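Local coordinates for protein poly(ADP-ribose) glycohydrolase (PDB 3SIG) that probably hydrolyses the ribose-ribose glycosidic bonds of poly(ADP-ribose), releasing ADP-ribose, which it binds in a macrodomain-type pocket, at residues Arg66-Glu71 / Phe250-Phe255; Arg79-Ala84 / His212-Leu217; Leu43-Lys48 / Val128-Ala133. All blocks are in the same frame, centred on the assembly; numbering follows the deposited sequence.

Contact 1: residues Arg66-Glu71 / Phe250-Phe255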
loop_
_atom_site.group_PDB
_atom_site.type_symbol
_atom_site.label_atom_id
_atom_site.label_comp_id
_atom_site.label_asym_id
_atom_site.label_seq_id
_atom_site.Cartn_x
_atom_site.Cartn_y
_atom_site.Cartn_z
ATOM N N ARG A 66 -3.407 -18.629 -5.874
ATOM C CA ARG A 66 -4.089 -17.972 -6.989
ATOM C C ARG A 66 -3.438 -16.610 -7.252
ATOM O O ARG A 66 -3.497 -15.720 -6.386
ATOM C CB ARG A 66 -5.561 -17.781 -6.623
ATOM C CG ARG A 66 -6.457 -17.226 -7.725
ATOM C CD ARG A 66 -7.826 -16.833 -7.171
ATOM N NE ARG A 66 -8.553 -17.967 -6.600
ATOM C CZ ARG A 66 -9.495 -18.654 -7.240
ATOM N NH1 ARG A 66 -9.834 -18.330 -8.482
ATOM N NH2 ARG A 66 -10.102 -19.669 -6.638
ATOM N N ILE A 67 -2.813 -16.436 -8.420
ATOM C CA ILE A 67 -2.137 -15.186 -8.759
ATOM C C ILE A 67 -2.872 -14.556 -9.930
ATOM O O ILE A 67 -3.062 -15.198 -10.975
ATOM C CB ILE A 67 -0.643 -15.388 -9.059
ATOM C CG1 ILE A 67 0.065 -15.942 -7.825
ATOM C CG2 ILE A 67 -0.000 -14.070 -9.482
ATOM C CD1 ILE A 67 1.556 -16.162 -7.996
ATOM N N GLU A 68 -3.330 -13.319 -9.767
ATOM C CA GLU A 68 -4.052 -12.591 -10.820
ATOM C C GLU A 68 -3.298 -11.289 -11.080
ATOM O O GLU A 68 -2.806 -10.670 -10.140
ATOM C CB GLU A 68 -5.492 -12.206 -10.383
ATOM C CG GLU A 68 -6.473 -13.356 -10.049
ATOM C CD GLU A 68 -7.855 -12.853 -9.611
ATOM O OE1 GLU A 68 -7.945 -12.049 -8.658
ATOM O OE2 GLU A 68 -8.868 -13.273 -10.219
ATOM N N VAL A 69 -3.250 -10.860 -12.329
ATOM C CA VAL A 69 -2.845 -9.509 -12.685
ATOM C C VAL A 69 -4.081 -8.856 -13.249
ATOM O O VAL A 69 -4.697 -9.402 -14.177
ATOM C CB VAL A 69 -1.719 -9.479 -13.724
ATOM C CG1 VAL A 69 -1.370 -8.039 -14.068
ATOM C CG2 VAL A 69 -0.504 -10.199 -13.182
ATOM N N THR A 70 -4.458 -7.694 -12.716
ATOM C CA THR A 70 -5.649 -6.991 -13.179
ATOM C C THR A 70 -5.324 -5.531 -13.382
ATOM O O THR A 70 -4.256 -5.066 -12.940
ATOM C CB THR A 70 -6.827 -7.106 -12.206
ATOM O OG1 THR A 70 -6.546 -6.298 -11.051
ATOM C CG2 THR A 70 -7.057 -8.531 -11.790
ATOM N N GLU A 71 -6.238 -4.826 -14.043
ATOM C CA GLU A 71 -6.114 -3.368 -14.195
ATOM C C GLU A 71 -6.876 -2.594 -13.120
ATOM O O GLU A 71 -7.102 -1.380 -13.259
ATOM C CB GLU A 71 -6.548 -2.906 -15.591
ATOM C CG GLU A 71 -5.532 -3.324 -16.689
ATOM C CD GLU A 71 -5.698 -2.585 -18.018
ATOM O OE1 GLU A 71 -4.966 -1.587 -18.296
ATOM O OE2 GLU A 71 -6.558 -3.047 -18.794
ATOM N N PHE A 250 0.691 -17.856 0.420
ATOM C CA PHE A 250 -0.511 -17.049 0.379
ATOM C C PHE A 250 -1.578 -17.818 -0.397
ATOM O O PHE A 250 -1.268 -18.653 -1.253
ATOM C CB PHE A 250 -0.248 -15.666 -0.237
ATOM C CG PHE A 250 0.706 -14.854 0.565
ATOM C CD1 PHE A 250 0.277 -14.243 1.734
ATOM C CD2 PHE A 250 2.034 -14.785 0.232
ATOM C CE1 PHE A 250 1.154 -13.517 2.534
ATOM C CE2 PHE A 250 2.931 -14.043 1.026
ATOM C CZ PHE A 250 2.506 -13.430 2.179
ATOM N N ALA A 251 -2.834 -17.546 -0.084
ATOM C CA ALA A 251 -3.959 -18.147 -0.832
ATOM C C ALA A 251 -4.198 -17.438 -2.168
ATOM O O ALA A 251 -4.518 -18.052 -3.177
ATOM C CB ALA A 251 -5.229 -18.133 0.005
ATOM N N HIS A 252 -4.053 -16.114 -2.183
ATOM C CA HIS A 252 -4.431 -15.299 -3.332
ATOM C C HIS A 252 -3.614 -14.015 -3.306
ATOM O O HIS A 252 -3.540 -13.336 -2.275
ATOM C CB HIS A 252 -5.917 -14.987 -3.219
ATOM C CG HIS A 252 -6.543 -14.340 -4.417
ATOM N ND1 HIS A 252 -7.891 -14.039 -4.446
ATOM C CD2 HIS A 252 -6.043 -13.911 -5.600
ATOM C CE1 HIS A 252 -8.192 -13.451 -5.589
ATOM N NE2 HIS A 252 -7.094 -13.381 -6.319
ATOM N N VAL A 253 -2.928 -13.758 -4.403
ATOM C CA VAL A 253 -2.192 -12.509 -4.599
ATOM C C VAL A 253 -2.694 -11.866 -5.862
ATOM O O VAL A 253 -2.698 -12.505 -6.941
ATOM C CB VAL A 253 -0.707 -12.763 -4.746
ATOM C CG1 VAL A 253 0.049 -11.473 -5.060
ATOM C CG2 VAL A 253 -0.142 -13.414 -3.458
ATOM N N VAL A 254 -3.135 -10.625 -5.754
ATOM C CA VAL A 254 -3.522 -9.840 -6.933
ATOM C C VAL A 254 -2.508 -8.736 -7.151
ATOM O O VAL A 254 -2.196 -7.989 -6.214
ATOM C CB VAL A 254 -4.893 -9.154 -6.749
ATOM C CG1 VAL A 254 -5.318 -8.384 -8.020
ATOM C CG2 VAL A 254 -5.969 -10.145 -6.350
ATOM N N PHE A 255 -1.981 -8.666 -8.371
ATOM C CA PHE A 255 -1.221 -7.510 -8.816
ATOM C C PHE A 255 -2.210 -6.614 -9.504
ATOM O O PHE A 255 -2.525 -6.805 -10.697
ATOM C CB PHE A 255 -0.048 -7.928 -9.712
ATOM C CG PHE A 255 0.966 -8.769 -8.997
ATOM C CD1 PHE A 255 1.905 -8.207 -8.163
ATOM C CD2 PHE A 255 0.946 -10.142 -9.113
ATOM C CE1 PHE A 255 2.851 -8.998 -7.507
ATOM C CE2 PHE A 255 1.894 -10.922 -8.455
ATOM C CZ PHE A 255 2.811 -10.352 -7.631
#

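Contact 2: residues Arg79-Ala84 / His212-Leu217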
loop_
_atom_site.group_PDB
_atom_site.type_symbol
_atom_site.label_atom_id
_atom_site.label_comp_id
_atom_site.label_asym_id
_atom_site.label_seq_id
_atom_site.Cartn_x
_atom_site.Cartn_y
_atom_site.Cartn_z
ATOM N N ARG A 79 -11.619 -4.435 -2.481
ATOM C CA ARG A 79 -13.054 -4.507 -2.267
ATOM C C ARG A 79 -13.619 -5.788 -2.832
ATOM O O ARG A 79 -14.500 -6.415 -2.225
ATOM C CB ARG A 79 -13.681 -3.285 -2.897
ATOM C CG ARG A 79 -15.123 -3.047 -2.525
ATOM C CD ARG A 79 -15.601 -1.750 -3.137
ATOM N NE ARG A 79 -17.002 -1.495 -2.843
ATOM C CZ ARG A 79 -17.762 -0.632 -3.504
ATOM N NH1 ARG A 79 -17.257 0.084 -4.480
ATOM N NH2 ARG A 79 -19.042 -0.473 -3.188
ATOM N N ARG A 80 -13.168 -6.171 -4.021
ATOM C CA ARG A 80 -13.599 -7.403 -4.664
ATOM C C ARG A 80 -13.282 -8.601 -3.784
ATOM O O ARG A 80 -14.130 -9.468 -3.545
ATOM C CB ARG A 80 -12.967 -7.532 -6.046
ATOM C CG ARG A 80 -13.252 -8.857 -6.712
ATOM C CD ARG A 80 -12.757 -8.931 -8.158
ATOM N NE ARG A 80 -11.313 -8.697 -8.297
ATOM C CZ ARG A 80 -10.388 -9.651 -8.315
ATOM N NH1 ARG A 80 -10.717 -10.932 -8.189
ATOM N NH2 ARG A 80 -9.114 -9.334 -8.470
ATOM N N LEU A 81 -12.050 -8.692 -3.321
ATOM C CA LEU A 81 -11.655 -9.808 -2.485
ATOM C C LEU A 81 -12.408 -9.815 -1.155
ATOM O O LEU A 81 -12.797 -10.874 -0.666
ATOM C CB LEU A 81 -10.151 -9.787 -2.258
ATOM C CG LEU A 81 -9.294 -10.515 -3.305
ATOM C CD1 LEU A 81 -9.556 -10.108 -4.755
ATOM C CD2 LEU A 81 -7.805 -10.369 -2.940
ATOM N N THR A 82 -12.630 -8.647 -0.578
ATOM C CA THR A 82 -13.269 -8.564 0.724
ATOM C C THR A 82 -14.726 -9.028 0.625
ATOM O O THR A 82 -15.229 -9.669 1.551
ATOM C CB THR A 82 -13.192 -7.133 1.259
ATOM O OG1 THR A 82 -11.830 -6.805 1.483
ATOM C CG2 THR A 82 -13.931 -7.020 2.590
ATOM N N GLY A 83 -15.367 -8.832 -0.509
ATOM C CA GLY A 83 -16.750 -9.272 -0.681
ATOM C C GLY A 83 -16.860 -10.792 -0.776
ATOM O O GLY A 83 -17.953 -11.362 -0.557
ATOM N N ALA A 84 -15.758 -11.470 -1.107
ATOM C CA ALA A 84 -15.802 -12.893 -1.481
ATOM C C ALA A 84 -15.463 -13.841 -0.345
ATOM O O ALA A 84 -15.764 -15.023 -0.457
ATOM C CB ALA A 84 -14.836 -13.148 -2.663
ATOM N N HIS A 212 -2.482 -12.660 7.206
ATOM C CA HIS A 212 -3.124 -12.352 5.928
ATOM C C HIS A 212 -2.750 -13.340 4.850
ATOM O O HIS A 212 -1.581 -13.475 4.483
ATOM C CB HIS A 212 -2.752 -10.924 5.521
ATOM C CG HIS A 212 -3.255 -9.907 6.480
ATOM N ND1 HIS A 212 -2.494 -9.232 7.415
ATOM C CD2 HIS A 212 -4.518 -9.463 6.655
ATOM C CE1 HIS A 212 -3.281 -8.451 8.140
ATOM N NE2 HIS A 212 -4.514 -8.574 7.694
ATOM N N ARG A 213 -3.742 -14.050 4.364
ATOM C CA ARG A 213 -3.552 -15.017 3.317
ATOM C C ARG A 213 -3.873 -14.478 1.934
ATOM O O ARG A 213 -3.548 -15.120 0.941
ATOM C CB ARG A 213 -4.414 -16.239 3.572
ATOM C CG ARG A 213 -4.210 -16.891 4.939
ATOM C CD ARG A 213 -3.245 -18.051 4.859
ATOM N NE ARG A 213 -3.775 -19.142 4.044
ATOM C CZ ARG A 213 -3.112 -19.740 3.054
ATOM N NH1 ARG A 213 -1.879 -19.359 2.745
ATOM N NH2 ARG A 213 -3.682 -20.726 2.371
ATOM N N ARG A 214 -4.473 -13.297 1.853
ATOM C CA ARG A 214 -4.795 -12.676 0.566
ATOM C C ARG A 214 -4.210 -11.253 0.525
ATOM O O ARG A 214 -4.372 -10.478 1.476
ATOM C CB ARG A 214 -6.318 -12.669 0.351
ATOM C CG ARG A 214 -6.872 -14.078 0.381
ATOM C CD ARG A 214 -8.340 -14.168 -0.018
ATOM N NE ARG A 214 -9.176 -13.416 0.919
ATOM C CZ ARG A 214 -10.318 -12.817 0.605
ATOM N NH1 ARG A 214 -10.828 -12.922 -0.604
ATOM N NH2 ARG A 214 -10.949 -12.121 1.538
ATOM N N LEU A 215 -3.483 -10.979 -0.565
ATOM C CA LEU A 215 -2.748 -9.740 -0.742
ATOM C C LEU A 215 -3.141 -9.009 -1.984
ATOM O O LEU A 215 -3.452 -9.601 -3.037
ATOM C CB LEU A 215 -1.268 -9.996 -0.875
ATOM C CG LEU A 215 -0.632 -10.910 0.167
ATOM C CD1 LEU A 215 0.869 -11.063 -0.118
ATOM C CD2 LEU A 215 -0.861 -10.471 1.601
ATOM N N VAL A 216 -3.029 -7.707 -1.887
ATOM C CA VAL A 216 -3.108 -6.852 -3.069
ATOM C C VAL A 216 -1.772 -6.117 -3.184
ATOM O O VAL A 216 -1.455 -5.265 -2.340
ATOM C CB VAL A 216 -4.284 -5.856 -3.040
ATOM C CG1 VAL A 216 -4.277 -5.029 -4.307
ATOM C CG2 VAL A 216 -5.642 -6.588 -2.893
ATOM N N LEU A 217 -1.018 -6.487 -4.206
ATOM C CA LEU A 217 0.290 -5.913 -4.532
ATOM C C LEU A 217 0.155 -5.201 -5.876
ATOM O O LEU A 217 -0.955 -5.015 -6.391
ATOM C CB LEU A 217 1.357 -7.022 -4.613
ATOM C CG LEU A 217 1.486 -7.884 -3.356
ATOM C CD1 LEU A 217 2.522 -8.981 -3.570
ATOM C CD2 LEU A 217 1.827 -7.066 -2.148
#

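Contact 3: residues Leu43-Lys48 / Val128-Ala133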
loop_
_atom_site.group_PDB
_atom_site.type_symbol
_atom_site.label_atom_id
_atom_site.label_comp_id
_atom_site.label_asym_id
_atom_site.label_seq_id
_atom_site.Cartn_x
_atom_site.Cartn_y
_atom_site.Cartn_z
ATOM N N LEU A 43 4.865 -0.037 14.166
ATOM C CA LEU A 43 6.083 0.192 13.407
ATOM C C LEU A 43 7.004 -1.007 13.541
ATOM O O LEU A 43 7.330 -1.396 14.653
ATOM C CB LEU A 43 6.768 1.449 13.934
ATOM C CG LEU A 43 8.123 1.761 13.291
ATOM C CD1 LEU A 43 8.038 1.984 11.797
ATOM C CD2 LEU A 43 8.704 2.981 13.972
ATOM N N TYR A 44 7.407 -1.578 12.428
ATOM C CA TYR A 44 8.426 -2.628 12.392
ATOM C C TYR A 44 9.740 -2.070 11.896
ATOM O O TYR A 44 9.806 -1.539 10.780
ATOM C CB TYR A 44 8.006 -3.706 11.405
ATOM C CG TYR A 44 7.020 -4.627 11.997
ATOM C CD1 TYR A 44 7.449 -5.704 12.748
ATOM C CD2 TYR A 44 5.666 -4.485 11.770
ATOM C CE1 TYR A 44 6.562 -6.564 13.315
ATOM C CE2 TYR A 44 4.750 -5.344 12.327
ATOM C CZ TYR A 44 5.218 -6.388 13.109
ATOM O OH TYR A 44 4.358 -7.273 13.696
ATOM N N ARG A 45 10.779 -2.180 12.722
ATOM C CA ARG A 45 12.133 -1.833 12.309
ATOM C C ARG A 45 12.691 -2.931 11.411
ATOM O O ARG A 45 12.269 -4.077 11.478
ATOM C CB ARG A 45 13.017 -1.601 13.542
ATOM C CG ARG A 45 12.562 -0.408 14.326
ATOM C CD ARG A 45 13.537 0.017 15.438
ATOM N NE ARG A 45 13.049 1.273 15.978
ATOM C CZ ARG A 45 12.196 1.364 16.988
ATOM N NH1 ARG A 45 11.774 0.260 17.591
ATOM N NH2 ARG A 45 11.785 2.553 17.407
ATOM N N PRO A 46 13.714 -2.583 10.618
ATOM C CA PRO A 46 14.261 -3.532 9.654
ATOM C C PRO A 46 14.644 -4.863 10.269
ATOM O O PRO A 46 14.373 -5.902 9.673
ATOM C CB PRO A 46 15.466 -2.774 9.098
ATOM C CG PRO A 46 15.043 -1.382 9.123
ATOM C CD PRO A 46 14.261 -1.236 10.428
ATOM N N GLU A 47 15.233 -4.834 11.466
ATOM C CA GLU A 47 15.756 -6.047 12.065
ATOM C C GLU A 47 14.669 -6.938 12.655
ATOM O O GLU A 47 14.828 -8.148 12.722
ATOM C CB GLU A 47 16.819 -5.700 13.117
ATOM C CG GLU A 47 16.289 -5.111 14.383
ATOM C CD GLU A 47 16.081 -3.607 14.317
ATOM O OE1 GLU A 47 16.234 -3.028 13.221
ATOM O OE2 GLU A 47 15.837 -3.003 15.382
ATOM N N LYS A 48 13.527 -6.358 13.018
ATOM C CA LYS A 48 12.424 -7.169 13.482
ATOM C C LYS A 48 11.814 -7.952 12.308
ATOM O O LYS A 48 11.485 -9.134 12.420
ATOM C CB LYS A 48 11.365 -6.278 14.125
ATOM C CG LYS A 48 10.146 -7.012 14.629
ATOM C CD LYS A 48 10.464 -8.147 15.602
ATOM C CE LYS A 48 9.177 -8.858 16.066
ATOM N NZ LYS A 48 9.444 -9.999 17.011
ATOM N N VAL A 128 2.504 7.596 13.538
ATOM C CA VAL A 128 3.816 6.991 13.603
ATOM C C VAL A 128 4.917 7.956 13.166
ATOM O O VAL A 128 5.618 7.727 12.185
ATOM C CB VAL A 128 3.890 5.699 12.772
ATOM C CG1 VAL A 128 5.128 4.901 13.141
ATOM C CG2 VAL A 128 2.601 4.847 12.958
ATOM N N PRO A 129 5.066 9.058 13.896
ATOM C CA PRO A 129 6.051 10.059 13.488
ATOM C C PRO A 129 7.465 9.519 13.448
ATOM O O PRO A 129 8.307 10.051 12.721
ATOM C CB PRO A 129 5.920 11.137 14.566
ATOM C CG PRO A 129 5.271 10.449 15.734
ATOM C CD PRO A 129 4.367 9.445 15.141
ATOM N N GLN A 130 7.774 8.471 14.216
ATOM C CA GLN A 130 9.123 7.910 14.226
ATOM C C GLN A 130 9.545 7.443 12.834
ATOM O O GLN A 130 10.710 7.513 12.475
ATOM C CB GLN A 130 9.264 6.701 15.178
ATOM C CG GLN A 130 9.330 7.032 16.664
ATOM C CD GLN A 130 9.846 5.847 17.482
ATOM O OE1 GLN A 130 10.005 4.743 16.959
ATOM N NE2 GLN A 130 10.124 6.075 18.759
ATOM N N PHE A 131 8.613 6.879 12.074
ATOM C CA PHE A 131 8.914 6.385 10.716
ATOM C C PHE A 131 9.390 7.518 9.814
ATOM O O PHE A 131 10.425 7.436 9.131
ATOM C CB PHE A 131 7.668 5.695 10.175
ATOM C CG PHE A 131 7.738 5.278 8.716
ATOM C CD1 PHE A 131 8.016 3.964 8.364
ATOM C CD2 PHE A 131 7.416 6.172 7.711
ATOM C CE1 PHE A 131 7.982 3.573 7.033
ATOM C CE2 PHE A 131 7.376 5.784 6.370
ATOM C CZ PHE A 131 7.645 4.472 6.044
ATOM N N TYR A 132 8.613 8.579 9.816
ATOM C CA TYR A 132 8.880 9.744 8.986
ATOM C C TYR A 132 10.111 10.498 9.444
ATOM O O TYR A 132 10.944 10.882 8.632
ATOM C CB TYR A 132 7.606 10.619 8.897
ATOM C CG TYR A 132 6.499 9.800 8.302
ATOM C CD1 TYR A 132 6.467 9.557 6.931
ATOM C CD2 TYR A 132 5.522 9.209 9.084
ATOM C CE1 TYR A 132 5.500 8.730 6.372
ATOM C CE2 TYR A 132 4.564 8.391 8.544
ATOM C CZ TYR A 132 4.537 8.165 7.172
ATOM O OH TYR A 132 3.572 7.323 6.628
ATOM N N ALA A 133 10.267 10.634 10.753
ATOM C CA ALA A 133 11.469 11.292 11.284
ATOM C C ALA A 133 12.748 10.542 10.907
ATOM O O ALA A 133 13.756 11.156 10.546
ATOM C CB ALA A 133 11.381 11.453 12.796
#

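Contact 1: residues Arg66-Glu71 / Phe250-Phe255
The imidazole of His252 carries Arg66 CD over the middle of one face, a CH-pi contact 3.6 Å from the ring centroid in one of the arginine's two conformers. At the ring's edge, in its plane, sits Glu68: His252 NE2 donates to Glu68 OE1 at 2.8 Å. The bond meets OE1 from well above the carboxylate plane, 61° out of it. His252 has CG anti to its backbone N (chi1 -171°), which swings the ring across to both partners. Arg80 makes a salt bridge to the same OE1, so the oxygen has two partners and Glu68 probably stays negative. On the other face of the sheet, the Phe255 ring has Val253 CG1 over one face, offset toward the rim, and Ile67 CG2 in plane at its edge, 3.8 Å from Phe255 CE2. The backbones behind these side chains, strands 66-70 and 252-256, run parallel, the former outermost in the macrodomain sheet. Their bonds alternate from Arg66 N to Ala251 O through to Thr70 N on Phe255 O. Without the His252 ring, as with an alanine here, Glu68 OE1 would probably lose one donor and the Arg66 chain the face it lies on. Phe274 stacks on Phe255.

Contact 2: residues Arg79-Ala84 / His212-Leu217
Arg214 reaches out from its strand to the backbone carbonyl of Leu81, its NH1 standing 2.8 Å from Leu81 O. NH2 adds a weak bond to the same oxygen, which lies at the guanidinium's edge, near its plane. NH1 comes in from above the carbonyl plane, 43° out of it, while Ala84 N, three residues on in the chain, reaches Leu81 O from the opposite face. Leu81 CB rests 3.6 Å from Arg214 NH1, the leucine and the arginine running by one another head to tail. Farther along the strand, Leu81 CD2 meets Val216 CG2 loosely, at 4.4 Å. In the next shell, a bend at chi3 (-62°) turns the Arg214 guanidinium, and Asp87 fixes it through a salt bridge to NE, probably balancing its buried charge. Leu81 CD1 in turn covers a face of the Arg80 guanidinium, whose NE is salt-bridged to Glu72. The side chain of Val216 is about 7 Å from the bound ADP-ribose. Helix 74-84 runs nearly antiparallel to strand 214-217 (170° between segment axes). It joins parallel strands 66-70 and 90-94 as the helix of a beta-alpha-beta crossover, covering 252-256, where Leu81 touches His252, and 214-217 in the macrodomain sheet.

Contact 3: residues Leu43-Lys48 / Val128-Ala133
Gln130 OE1 is the point on which two residues of 43-48 converge. Arg45 NH2 stands 2.9 Å from Gln130 OE1, but the angle is too poor for a hydrogen bond, and the guanidinium and amide planes are turned 55° apart. What the pair offers is therefore closeness of a positive group to a carbonyl oxygen, probably a mildly favourable electrostatic contact at the surface. Leu43 CD2 comes to the same oxygen at 3.7 Å, the leucine running roughly perpendicular to the glutamine chain. Arg45, extended from CG to NE, reaches across from the N-cap position of helix 46-54. The rest is apolar and centred on Leu43, whose strand 42-44 is the outermost one at this end of the mixed macrodomain sheet, antiparallel to 147-157. Helix 129-138 packs against this corner. With CG anti to its backbone N, chi1 176° aims the branch point of Leu43 at the helix, and its two methyls part there: CD2 to Gln130, and CD1 to the edge of the Phe131 ring, 4.0 Å from Phe131 CD1. Nearer the backbone, Leu43 CB lies 3.9 Å from Val128 CG1. Val128 leads into the helix, its backbone O accepting from Phe131 N at 3.1 Å. Val128 and Phe131 both also lean on Ile148 of the neighbouring strand, and Phe131 meets the ring of His135 edge-to-face.

Overall arrangement
From the N terminus, 43-48 comes first, then 66-71 and 79-84, so all three contacts are open before any closes. Contact 3 closes first, when the chain returns at 128-133; contact 2 follows at 212-217 and contact 1 last at 250-255. Contact 2 is thus nested within the loop of contact 1, while contact 3 crosses both. Contacts 1 and 2 are neighbours, centres 9 Å apart, joined where strands 214-217 and 252-256 lie side by side. Contact 3 sits on the opposite side of the chain's centre, about 28 Å between centres from contact 1, yet the same mixed sheet links them, with 42-44 and 66-70 as its outermost strands.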